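Local atomic coordinates of GEO10716p1 (Drosophila melanogaster, PDB entry 7BTG), a protein that probably removes phosphate from phosphorylated arginine side chains of proteins, as an arginine phosphatase of the low molecular weight protein tyrosine phosphatase family. Residues A73-Y77 with L100-C106; A38-S42 with N89-L93; E18-K22 with W33-S37. The protein carries 1 engineered substitution. One frame throughout, in Å; residues are numbered along the deposited sequence.

Contact 1: residues A73-Y77 with L100-C106; sequences AQDFY and LTPSPTC
The phenol ring of Tyr77 meets Pro102 O at its edge, in the ring plane, while Pro104 CA and Leu100 CD1 approach it obliquely. Phe76, one residue earlier, has Ala73 O from its own helical turn in plane at its ring edge, and across the contact Leu100 CD1 and Cys106 SG come up at a slant. In the parallel-sheet fold of the low molecular weight phosphatases, this joins the short helix 73-78 to the loop that leads from helix 87-99 into the last strand, 107-110. Leu100 CD1 lies 3.6 Å from Phe76 CB and also touches Tyr77 CE2, while its CD2 lies 3.9 Å from Ala73 CB. The two side chains of Phe76 and Leu100 cross at about a right angle. Pro104 CG packs 3.8 Å from Phe76 CB. Cys106 makes a sulfur-aromatic contact, with SG 5.2 Å from the centroid of the Phe76 ring. Beyond the loop, Phe76 also lies on Leu93, Met96 and Ala97 of helix 87-99, so it faces the protein interior while Tyr77 stays on the surface. With CG anti to its carbonyl carbon (chi1 -59°), Tyr77 carries its hydroxyl out to the loop, where OH donates a 2.6 Å hydrogen bond to Pro102 O, in the carbonyl plane on a lone pair, at a C=O...donor angle of 142°.

Contact 2: residues A38-S42 with N89-L93; sequences AGLRS and NLLEL
Leu40 and Asn89 bring the two backbones to their nearest approach, CA to CA 7.7 Å, where the chain leaving strand 34-39 passes a turn of helix 87-99. The extended backbone of Ala38 and Gly39 gives way at Leu40 to a loop, whereas 89-93 is regular helix, Leu93 N bonding to Asn89 O. Asn89, Glu92 and Leu93, at i, i+3 and i+4, therefore lie along one side of the helix, and each touches Leu40. Leu40 CD1 rests 3.8 Å from Asn89 CA, and its CD2 meets Leu93 CD2 at 3.9 Å, the two leucine side chains crossing at about a right angle. In this alpha/beta phosphatase fold the helix lies against the parallel sheet, with Leu93 also reaching Val6, Ile82 and Ile108 on three neighbouring strands, while Asn89 OD1 turns back to accept a hydrogen bond from Met85 N. Next to Leu40, Arg41 grips Glu92 end-on. Arg41 NH1 bonds to Glu92 OE1 at 3.0 Å and NH2 to OE2 at 2.9 Å, both nearly straight, each oxygen using its syn lone pair, with the guanidinium and carboxylate planes 10° apart. A bend at the second torsion (chi2 -75°) brings the guanidinium, its rotation fixed by carboxylate and carbonyl together, back to the preceding residue, so that Arg41 NH1 also donates to Leu40 O at 2.8 Å, from above that carbonyl's plane.

Contact 3: residues E18-K22 with W33-S37; sequences EAILK and WYVDS. With PO4 (phosphate ion), chain C.
Glu18 crosses from helix to strand along its whole length, beginning at CB, which lies against the side chain of Ser37. Its CG, placed anti to the backbone N (chi1 177°), packs 4.0 Å from Val35 CG1, and CD passes 3.7 Å from Asp36 CA. The carboxylate then divides its work. Glu18 OE1 accepts a 2.8 Å hydrogen bond from Ser37 OG, which meets it nearly along the C-O axis; Glu18 OE2 uses its anti lone pair for a salt bridge with Lys22 NZ, 3.0 Å away and one helical turn on. The interaction ties together a beta-alpha-beta crossover, strand 2-7, helix 13-27 and strand 34-39; within it, segments 18-22 and 34-37 run antiparallel (169°), their axes 7.9 Å apart at closest approach. Ser37 OG is in turn hydrogen-bonded to Asn10, in the loop after the first strand that forms the phosphate-binding P-loop in this family. With an alanine in place of Glu18, Ser37 OG would probably lose its acceptor and Lys22 NZ the carboxylate it pairs with one turn back, leaving the lysine end freer to swing. Farther along the helix, Leu21 CD2 sits 3.8 Å from Val35 CG2 and also touches the Trp33 ring, while Lys22 runs alongside Val35 in the opposite direction, CE 3.4 Å from Val35 O. A phosphate ion, probably from the crystallisation liquor, sits beside the polar end, receiving a hydrogen bond from His66 ND1 and a weak one from Lys22 NZ. Glu18 OE2 and Asp36 OD2 also approach it, and the negative charge gathered there, carboxylates and phosphate together, is probably offset by Lys22 and by Arg69, which pairs with Asp36 OD1.

Overall arrangement
The three contacts show how one alpha/beta domain changes its chemistry with depth. Contacts 2 and 3 share strand 34-39 and lie on opposite sides of the chain's centre, about 17 Å apart between contact centres. Contact 2 is the buried one and contact 3 partly buried; in both, aliphatic packing is joined by a carboxylate paired with a basic side chain, bridging the two segments in contact 2 but lying within the helix in contact 3. Contact 1 is a surface contact farther from the centre, built of a leucine, two aromatic rings, prolines and a sulfur, with one hydroxyl-to-carbonyl bond. It still touches contact 2, through Phe76 CE1 and Leu93 O.

Contact 1: residues A73-Y77 with L100-C106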
ATOM      1  N   ALA A  73       8.796   6.163 -12.953  1.00 29.10           N
ATOM      2  CA  ALA A  73       9.063   5.024 -13.816  1.00 35.58           C
ATOM      3  C   ALA A  73      10.028   4.036 -13.157  1.00 44.25           C
ATOM      4  O   ALA A  73       9.831   2.816 -13.250  1.00 34.99           O
ATOM      5  CB  ALA A  73       9.617   5.516 -15.149  1.00 38.18           C
ATOM      6  N   GLN A  74      11.073   4.548 -12.479  1.00 39.50           N
ATOM      7  CA  GLN A  74      12.054   3.686 -11.821  1.00 42.52           C
ATOM      8  C   GLN A  74      11.391   2.710 -10.871  1.00 42.32           C
ATOM      9  O   GLN A  74      11.848   1.568 -10.727  1.00 41.72           O
ATOM     10  CB  GLN A  74      13.075   4.521 -11.039  1.00 45.53           C
ATOM     11  CG  GLN A  74      14.350   4.845 -11.794  1.00 56.30           C
ATOM     12  CD  GLN A  74      15.309   3.663 -11.926  1.00 62.63           C
ATOM     13  OE1 GLN A  74      15.054   2.554 -11.428  1.00 56.77           O
ATOM     14  NE2 GLN A  74      16.429   3.904 -12.602  1.00 64.59           N
ATOM     15  N   ASP A  75      10.310   3.141 -10.223  1.00 34.47           N
ATOM     16  CA  ASP A  75       9.627   2.282  -9.270  1.00 39.30           C
ATOM     17  C   ASP A  75       9.196   0.965  -9.908  1.00 38.12           C
ATOM     18  O   ASP A  75       9.288  -0.090  -9.279  1.00 39.06           O
ATOM     19  CB  ASP A  75       8.430   3.020  -8.682  1.00 36.61           C
ATOM     20  CG  ASP A  75       8.846   4.099  -7.726  1.00 36.64           C
ATOM     21  OD1 ASP A  75       9.800   3.853  -6.967  1.00 41.12           O
ATOM     22  OD2 ASP A  75       8.228   5.184  -7.731  1.00 39.70           O
ATOM     23  N   PHE A  76       8.758   1.000 -11.163  1.00 35.91           N
ATOM     24  CA  PHE A  76       8.242  -0.203 -11.800  1.00 36.46           C
ATOM     25  C   PHE A  76       9.314  -1.263 -12.037  1.00 41.62           C
ATOM     26  O   PHE A  76       8.975  -2.441 -12.215  1.00 42.41           O
ATOM     27  CB  PHE A  76       7.570   0.170 -13.118  1.00 32.34           C
ATOM     28  CG  PHE A  76       6.246   0.838 -12.937  1.00 34.95           C
ATOM     29  CD1 PHE A  76       5.072   0.106 -13.009  1.00 27.54           C
ATOM     30  CD2 PHE A  76       6.170   2.197 -12.658  1.00 33.75           C
ATOM     31  CE1 PHE A  76       3.848   0.721 -12.833  1.00 29.04           C
ATOM     32  CE2 PHE A  76       4.939   2.816 -12.484  1.00 32.45           C
ATOM     33  CZ  PHE A  76       3.781   2.068 -12.564  1.00 28.17           C
ATOM     34  N   TYR A  77      10.585  -0.875 -12.048  1.00 38.06           N
ATOM     35  CA  TYR A  77      11.687  -1.810 -12.206  1.00 43.52           C
ATOM     36  C   TYR A  77      12.331  -2.211 -10.886  1.00 44.42           C
ATOM     37  O   TYR A  77      13.071  -3.199 -10.857  1.00 47.31           O
ATOM     38  CB  TYR A  77      12.768  -1.207 -13.109  1.00 38.51           C
ATOM     39  CG  TYR A  77      12.289  -0.846 -14.501  1.00 38.60           C
ATOM     40  CD1 TYR A  77      12.094  -1.824 -15.459  1.00 41.49           C
ATOM     41  CD2 TYR A  77      12.048   0.466 -14.853  1.00 38.86           C
ATOM     42  CE1 TYR A  77      11.675  -1.503 -16.721  1.00 40.30           C
ATOM     43  CE2 TYR A  77      11.628   0.797 -16.122  1.00 39.74           C
ATOM     44  CZ  TYR A  77      11.451  -0.189 -17.046  1.00 39.83           C
ATOM     45  OH  TYR A  77      11.030   0.126 -18.303  1.00 40.75           O
ATOM     46  N   LEU A 100       6.063   1.858 -20.377  1.00 36.23           N
ATOM     47  CA  LEU A 100       7.514   1.758 -20.271  1.00 40.76           C
ATOM     48  C   LEU A 100       8.010   0.747 -21.302  1.00 43.34           C
ATOM     49  O   LEU A 100       7.570  -0.406 -21.293  1.00 40.30           O
ATOM     50  CB  LEU A 100       7.910   1.336 -18.858  1.00 40.14           C
ATOM     51  CG  LEU A 100       7.336   2.261 -17.787  1.00 36.86           C
ATOM     52  CD1 LEU A 100       7.649   1.770 -16.356  1.00 31.91           C
ATOM     53  CD2 LEU A 100       7.847   3.684 -18.039  1.00 36.99           C
ATOM     54  N   THR A 101       8.914   1.179 -22.195  1.00 53.63           N
ATOM     55  CA  THR A 101       9.269   0.349 -23.349  1.00 46.93           C
ATOM     56  C   THR A 101       9.897  -0.971 -22.924  1.00 56.70           C
ATOM     57  O   THR A 101       9.350  -2.032 -23.273  1.00 62.85           O
ATOM     58  CB  THR A 101      10.150   1.138 -24.323  1.00 48.71           C
ATOM     59  N   PRO A 102      11.001  -1.002 -22.140  1.00 55.83           N
ATOM     60  CA  PRO A 102      11.356  -2.286 -21.520  1.00 47.05           C
ATOM     61  C   PRO A 102      10.291  -2.639 -20.491  1.00 47.85           C
ATOM     62  O   PRO A 102      10.248  -2.032 -19.418  1.00 48.22           O
ATOM     63  CB  PRO A 102      12.728  -2.027 -20.887  1.00 44.82           C
ATOM     64  CG  PRO A 102      12.770  -0.578 -20.660  1.00 50.48           C
ATOM     65  CD  PRO A 102      11.885   0.090 -21.682  1.00 51.27           C
ATOM     66  N   SER A 103       9.399  -3.566 -20.830  1.00 43.57           N
ATOM     67  CA  SER A 103       8.310  -3.927 -19.938  1.00 46.90           C
ATOM     68  C   SER A 103       8.848  -4.306 -18.559  1.00 48.11           C
ATOM     69  O   SER A 103       9.830  -5.055 -18.468  1.00 42.35           O
ATOM     70  CB  SER A 103       7.510  -5.093 -20.513  1.00 44.98           C
ATOM     71  OG  SER A 103       6.597  -4.647 -21.499  1.00 48.39           O
ATOM     72  N   PRO A 104       8.249  -3.816 -17.478  1.00 46.91           N
ATOM     73  CA  PRO A 104       8.697  -4.210 -16.144  1.00 40.68           C
ATOM     74  C   PRO A 104       8.198  -5.603 -15.801  1.00 42.19           C
ATOM     75  O   PRO A 104       7.294  -6.145 -16.441  1.00 33.25           O
ATOM     76  CB  PRO A 104       8.059  -3.155 -15.227  1.00 41.09           C
ATOM     77  CG  PRO A 104       7.427  -2.113 -16.173  1.00 37.43           C
ATOM     78  CD  PRO A 104       7.120  -2.873 -17.410  1.00 39.55           C
ATOM     79  N   THR A 105       8.812  -6.184 -14.766  1.00 38.71           N
ATOM     80  CA  THR A 105       8.391  -7.483 -14.262  1.00 44.17           C
ATOM     81  C   THR A 105       7.791  -7.403 -12.869  1.00 45.33           C
ATOM     82  O   THR A 105       7.523  -8.444 -12.261  1.00 42.33           O
ATOM     83  CB  THR A 105       9.553  -8.474 -14.259  1.00 45.09           C
ATOM     84  OG1 THR A 105      10.730  -7.829 -13.769  1.00 47.69           O
ATOM     85  CG2 THR A 105       9.812  -8.980 -15.658  1.00 41.67           C
ATOM     86  N   CYS A 106       7.584  -6.205 -12.337  1.00 40.49           N
ATOM     87  CA  CYS A 106       6.859  -6.112 -11.083  1.00 36.95           C
ATOM     88  C   CYS A 106       5.463  -6.697 -11.261  1.00 36.47           C
ATOM     89  O   CYS A 106       4.836  -6.551 -12.317  1.00 40.44           O
ATOM     90  CB  CYS A 106       6.765  -4.659 -10.635  1.00 33.04           C
ATOM     91  SG  CYS A 106       5.958  -3.620 -11.863  1.00 41.55           S
TER

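Contact 2: residues A38-S42 with N89-L93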
ATOM      1  N   ALA A  38       3.927   5.135  -2.491  1.00 26.93           N
ATOM      2  CA  ALA A  38       3.937   6.222  -3.455  1.00 28.46           C
ATOM      3  C   ALA A  38       2.501   6.488  -3.890  1.00 26.59           C
ATOM      4  O   ALA A  38       1.580   5.737  -3.545  1.00 28.31           O
ATOM      5  CB  ALA A  38       4.849   5.892  -4.642  1.00 24.25           C
ATOM      6  N   GLY A  39       2.318   7.555  -4.686  1.00 26.34           N
ATOM      7  CA  GLY A  39       0.991   8.024  -5.041  1.00 24.54           C
ATOM      8  C   GLY A  39       0.873   8.351  -6.517  1.00 23.25           C
ATOM      9  O   GLY A  39       1.836   8.256  -7.273  1.00 26.56           O
ATOM     10  N   LEU A  40      -0.335   8.747  -6.907  1.00 24.73           N
ATOM     11  CA  LEU A  40      -0.674   8.979  -8.307  1.00 28.94           C
ATOM     12  C   LEU A  40      -1.100  10.425  -8.604  1.00 30.46           C
ATOM     13  O   LEU A  40      -1.570  10.703  -9.712  1.00 28.18           O
ATOM     14  CB  LEU A  40      -1.769   7.986  -8.719  1.00 24.41           C
ATOM     15  CG  LEU A  40      -1.410   6.501  -8.494  1.00 24.37           C
ATOM     16  CD1 LEU A  40      -2.611   5.626  -8.569  1.00 24.19           C
ATOM     17  CD2 LEU A  40      -0.361   6.001  -9.505  1.00 25.16           C
ATOM     18  N   ARG A  41      -0.965  11.349  -7.646  1.00 31.35           N
ATOM     19  CA  ARG A  41      -1.320  12.754  -7.833  1.00 31.00           C
ATOM     20  C   ARG A  41      -0.359  13.614  -7.028  1.00 30.90           C
ATOM     21  O   ARG A  41       0.199  13.172  -6.024  1.00 32.77           O
ATOM     22  CB  ARG A  41      -2.755  13.087  -7.379  1.00 28.39           C
ATOM     23  CG  ARG A  41      -3.881  12.318  -8.048  1.00 30.66           C
ATOM     24  CD  ARG A  41      -4.174  12.787  -9.468  1.00 23.74           C
ATOM     25  NE  ARG A  41      -5.345  12.085  -9.961  1.00 28.12           N
ATOM     26  CZ  ARG A  41      -5.308  10.846 -10.451  1.00 29.17           C
ATOM     27  NH1 ARG A  41      -4.154  10.201 -10.529  1.00 30.74           N
ATOM     28  NH2 ARG A  41      -6.415  10.252 -10.863  1.00 27.04           N
ATOM     29  N   SER A  42      -0.181  14.866  -7.458  1.00 26.98           N
ATOM     30  CA  SER A  42       0.685  15.758  -6.687  1.00 31.65           C
ATOM     31  C   SER A  42      -0.005  16.364  -5.461  1.00 30.49           C
ATOM     32  O   SER A  42       0.660  17.071  -4.707  1.00 32.82           O
ATOM     33  CB  SER A  42       1.213  16.885  -7.576  1.00 33.32           C
ATOM     34  OG  SER A  42       0.127  17.643  -8.072  1.00 38.68           O
ATOM     35  N   ASN A  89      -6.779   2.992  -9.018  1.00 24.79           N
ATOM     36  CA  ASN A  89      -5.323   2.922  -8.897  1.00 27.68           C
ATOM     37  C   ASN A  89      -4.774   1.850  -9.819  1.00 25.14           C
ATOM     38  O   ASN A  89      -3.802   2.076 -10.544  1.00 30.00           O
ATOM     39  CB  ASN A  89      -4.855   2.582  -7.470  1.00 28.41           C
ATOM     40  CG  ASN A  89      -5.424   3.473  -6.372  1.00 32.90           C
ATOM     41  OD1 ASN A  89      -5.411   3.061  -5.202  1.00 31.86           O
ATOM     42  ND2 ASN A  89      -5.881   4.680  -6.704  1.00 26.13           N
ATOM     43  N   LEU A  90      -5.366   0.650  -9.761  1.00 25.60           N
ATOM     44  CA  LEU A  90      -4.864  -0.478 -10.540  1.00 30.41           C
ATOM     45  C   LEU A  90      -4.800  -0.132 -12.023  1.00 25.33           C
ATOM     46  O   LEU A  90      -3.776  -0.351 -12.673  1.00 24.60           O
ATOM     47  CB  LEU A  90      -5.742  -1.714 -10.319  1.00 25.46           C
ATOM     48  CG  LEU A  90      -5.260  -3.041 -10.904  1.00 23.75           C
ATOM     49  CD1 LEU A  90      -3.957  -3.437 -10.279  1.00 23.85           C
ATOM     50  CD2 LEU A  90      -6.327  -4.144 -10.655  1.00 26.29           C
ATOM     51  N   LEU A  91      -5.886   0.421 -12.567  1.00 23.50           N
ATOM     52  CA  LEU A  91      -5.930   0.730 -13.994  1.00 31.02           C
ATOM     53  C   LEU A  91      -4.894   1.777 -14.369  1.00 29.14           C
ATOM     54  O   LEU A  91      -4.268   1.675 -15.430  1.00 25.51           O
ATOM     55  CB  LEU A  91      -7.322   1.208 -14.409  1.00 25.89           C
ATOM     56  CG  LEU A  91      -8.425   0.163 -14.423  1.00 34.04           C
ATOM     57  CD1 LEU A  91      -9.554   0.634 -15.310  1.00 35.18           C
ATOM     58  CD2 LEU A  91      -7.880  -1.158 -14.900  1.00 33.57           C
ATOM     59  N   GLU A  92      -4.704   2.796 -13.521  1.00 25.13           N
ATOM     60  CA  GLU A  92      -3.704   3.801 -13.840  1.00 23.49           C
ATOM     61  C   GLU A  92      -2.313   3.197 -13.782  1.00 31.24           C
ATOM     62  O   GLU A  92      -1.446   3.548 -14.594  1.00 28.42           O
ATOM     63  CB  GLU A  92      -3.810   4.999 -12.897  1.00 22.56           C
ATOM     64  CG  GLU A  92      -5.167   5.690 -12.936  1.00 29.97           C
ATOM     65  CD  GLU A  92      -5.220   6.982 -12.126  1.00 31.69           C
ATOM     66  OE1 GLU A  92      -4.172   7.449 -11.645  1.00 29.69           O
ATOM     67  OE2 GLU A  92      -6.322   7.546 -12.006  1.00 36.45           O
ATOM     68  N   LEU A  93      -2.087   2.265 -12.839  1.00 26.77           N
ATOM     69  CA  LEU A  93      -0.768   1.650 -12.733  1.00 28.71           C
ATOM     70  C   LEU A  93      -0.531   0.679 -13.873  1.00 26.30           C
ATOM     71  O   LEU A  93       0.608   0.519 -14.328  1.00 27.85           O
ATOM     72  CB  LEU A  93      -0.611   0.924 -11.399  1.00 28.97           C
ATOM     73  CG  LEU A  93      -0.439   1.691 -10.095  1.00 28.22           C
ATOM     74  CD1 LEU A  93      -0.634   0.745  -8.917  1.00 22.66           C
ATOM     75  CD2 LEU A  93       0.939   2.355 -10.013  1.00 28.05           C
TER

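Contact 3: residues E18-K22 with W33-S37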
ATOM      1  N   GLU A  18       2.277   0.711   4.322  1.00 33.03           N
ATOM      2  CA  GLU A  18       3.728   0.638   4.436  1.00 32.55           C
ATOM      3  C   GLU A  18       4.160   0.349   5.866  1.00 35.37           C
ATOM      4  O   GLU A  18       4.987  -0.533   6.111  1.00 38.31           O
ATOM      5  CB  GLU A  18       4.369   1.932   3.958  1.00 33.77           C
ATOM      6  CG  GLU A  18       5.877   1.912   4.129  1.00 34.92           C
ATOM      7  CD  GLU A  18       6.495   3.227   3.734  1.00 36.27           C
ATOM      8  OE1 GLU A  18       5.768   4.046   3.148  1.00 32.57           O
ATOM      9  OE2 GLU A  18       7.697   3.439   4.005  1.00 38.87           O
ATOM     10  N   ALA A  19       3.600   1.080   6.823  1.00 33.99           N
ATOM     11  CA  ALA A  19       4.014   0.927   8.212  1.00 33.01           C
ATOM     12  C   ALA A  19       3.570  -0.421   8.781  1.00 38.47           C
ATOM     13  O   ALA A  19       4.310  -1.050   9.552  1.00 36.45           O
ATOM     14  CB  ALA A  19       3.438   2.072   9.040  1.00 30.07           C
ATOM     15  N   ILE A  20       2.365  -0.869   8.407  1.00 33.16           N
ATOM     16  CA  ILE A  20       1.830  -2.148   8.874  1.00 32.11           C
ATOM     17  C   ILE A  20       2.715  -3.304   8.425  1.00 37.53           C
ATOM     18  O   ILE A  20       3.094  -4.172   9.224  1.00 36.61           O
ATOM     19  CB  ILE A  20       0.389  -2.336   8.373  1.00 35.12           C
ATOM     20  CG1 ILE A  20      -0.589  -1.632   9.308  1.00 32.92           C
ATOM     21  CG2 ILE A  20       0.063  -3.825   8.216  1.00 34.03           C
ATOM     22  CD1 ILE A  20      -1.990  -1.527   8.758  1.00 31.51           C
ATOM     23  N   LEU A  21       3.039  -3.347   7.134  1.00 34.52           N
ATOM     24  CA  LEU A  21       3.854  -4.433   6.618  1.00 33.83           C
ATOM     25  C   LEU A  21       5.268  -4.351   7.167  1.00 40.91           C
ATOM     26  O   LEU A  21       5.908  -5.384   7.410  1.00 36.51           O
ATOM     27  CB  LEU A  21       3.880  -4.402   5.090  1.00 31.57           C
ATOM     28  CG  LEU A  21       4.705  -5.550   4.517  1.00 28.32           C
ATOM     29  CD1 LEU A  21       4.092  -6.852   5.015  1.00 32.96           C
ATOM     30  CD2 LEU A  21       4.792  -5.517   2.992  1.00 25.09           C
ATOM     31  N   LYS A  22       5.775  -3.127   7.350  1.00 33.90           N
ATOM     32  CA  LYS A  22       7.072  -2.956   7.996  1.00 42.03           C
ATOM     33  C   LYS A  22       7.086  -3.597   9.382  1.00 42.34           C
ATOM     34  O   LYS A  22       8.065  -4.258   9.753  1.00 41.03           O
ATOM     35  CB  LYS A  22       7.431  -1.474   8.084  1.00 35.18           C
ATOM     36  CG  LYS A  22       8.347  -1.008   6.975  1.00 41.91           C
ATOM     37  CD  LYS A  22       8.458   0.515   6.912  1.00 41.86           C
ATOM     38  CE  LYS A  22       9.445   0.923   5.817  1.00 31.24           C
ATOM     39  NZ  LYS A  22       9.757   2.372   5.872  1.00 38.54           N
ATOM     40  N   TRP A  33      13.754  -7.629   3.279  1.00 50.67           N
ATOM     41  CA  TRP A  33      12.527  -6.980   2.850  1.00 46.30           C
ATOM     42  C   TRP A  33      12.697  -5.473   2.806  1.00 47.92           C
ATOM     43  O   TRP A  33      13.334  -4.877   3.679  1.00 43.41           O
ATOM     44  CB  TRP A  33      11.369  -7.333   3.780  1.00 48.09           C
ATOM     45  CG  TRP A  33      10.760  -8.669   3.484  1.00 50.81           C
ATOM     46  CD1 TRP A  33      11.350  -9.894   3.635  1.00 53.47           C
ATOM     47  CD2 TRP A  33       9.445  -8.918   2.990  1.00 49.62           C
ATOM     48  NE1 TRP A  33      10.481 -10.889   3.260  1.00 51.05           N
ATOM     49  CE2 TRP A  33       9.302 -10.316   2.863  1.00 54.46           C
ATOM     50  CE3 TRP A  33       8.372  -8.097   2.643  1.00 46.60           C
ATOM     51  CZ2 TRP A  33       8.129 -10.906   2.403  1.00 51.73           C
ATOM     52  CZ3 TRP A  33       7.209  -8.685   2.187  1.00 43.83           C
ATOM     53  CH2 TRP A  33       7.095 -10.072   2.070  1.00 50.37           C
ATOM     54  N   TYR A  34      12.115  -4.867   1.779  1.00 42.52           N
ATOM     55  CA  TYR A  34      12.044  -3.421   1.652  1.00 44.47           C
ATOM     56  C   TYR A  34      10.617  -3.027   1.287  1.00 41.42           C
ATOM     57  O   TYR A  34      10.035  -3.574   0.344  1.00 41.64           O
ATOM     58  CB  TYR A  34      13.033  -2.917   0.608  1.00 43.82           C
ATOM     59  CG  TYR A  34      12.970  -1.430   0.425  1.00 45.54           C
ATOM     60  CD1 TYR A  34      13.247  -0.580   1.480  1.00 48.82           C
ATOM     61  CD2 TYR A  34      12.620  -0.873  -0.797  1.00 42.15           C
ATOM     62  CE1 TYR A  34      13.189   0.785   1.323  1.00 47.30           C
ATOM     63  CE2 TYR A  34      12.563   0.491  -0.965  1.00 42.42           C
ATOM     64  CZ  TYR A  34      12.847   1.315   0.100  1.00 49.25           C
ATOM     65  OH  TYR A  34      12.792   2.682  -0.045  1.00 50.93           O
ATOM     66  N   VAL A  35      10.056  -2.097   2.044  1.00 38.20           N
ATOM     67  CA  VAL A  35       8.670  -1.676   1.898  1.00 39.03           C
ATOM     68  C   VAL A  35       8.659  -0.162   1.741  1.00 38.65           C
ATOM     69  O   VAL A  35       9.404   0.542   2.428  1.00 38.61           O
ATOM     70  CB  VAL A  35       7.818  -2.115   3.109  1.00 36.91           C
ATOM     71  CG1 VAL A  35       6.345  -1.816   2.880  1.00 35.63           C
ATOM     72  CG2 VAL A  35       8.024  -3.594   3.396  1.00 34.00           C
ATOM     73  N   ASP A  36       7.828   0.337   0.829  1.00 36.10           N
ATOM     74  CA  ASP A  36       7.767   1.764   0.537  1.00 36.32           C
ATOM     75  C   ASP A  36       6.355   2.095   0.066  1.00 35.78           C
ATOM     76  O   ASP A  36       5.506   1.211  -0.076  1.00 33.70           O
ATOM     77  CB  ASP A  36       8.830   2.155  -0.506  1.00 35.67           C
ATOM     78  CG  ASP A  36       8.998   3.666  -0.640  1.00 38.31           C
ATOM     79  OD1 ASP A  36       9.505   4.124  -1.694  1.00 38.14           O
ATOM     80  OD2 ASP A  36       8.606   4.391   0.304  1.00 35.79           O
ATOM     81  N   SER A  37       6.094   3.377  -0.192  1.00 30.53           N
ATOM     82  CA  SER A  37       4.790   3.720  -0.738  1.00 30.03           C
ATOM     83  C   SER A  37       4.900   4.980  -1.590  1.00 33.04           C
ATOM     84  O   SER A  37       5.856   5.755  -1.480  1.00 26.28           O
ATOM     85  CB  SER A  37       3.729   3.874   0.360  1.00 28.40           C
ATOM     86  OG  SER A  37       3.984   4.970   1.224  1.00 26.10           O
TER
HETATM   87  P   PO4 C 202      10.035   6.038   4.143  1.00 57.28           P
HETATM   88  O1  PO4 C 202      11.056   5.000   4.560  1.00 61.76           O
HETATM   89  O2  PO4 C 202       8.880   6.091   5.127  1.00 46.80           O
HETATM   90  O3  PO4 C 202      10.706   7.387   4.128  1.00 65.85           O
HETATM   91  O4  PO4 C 202       9.597   5.731   2.714  1.00 51.23           O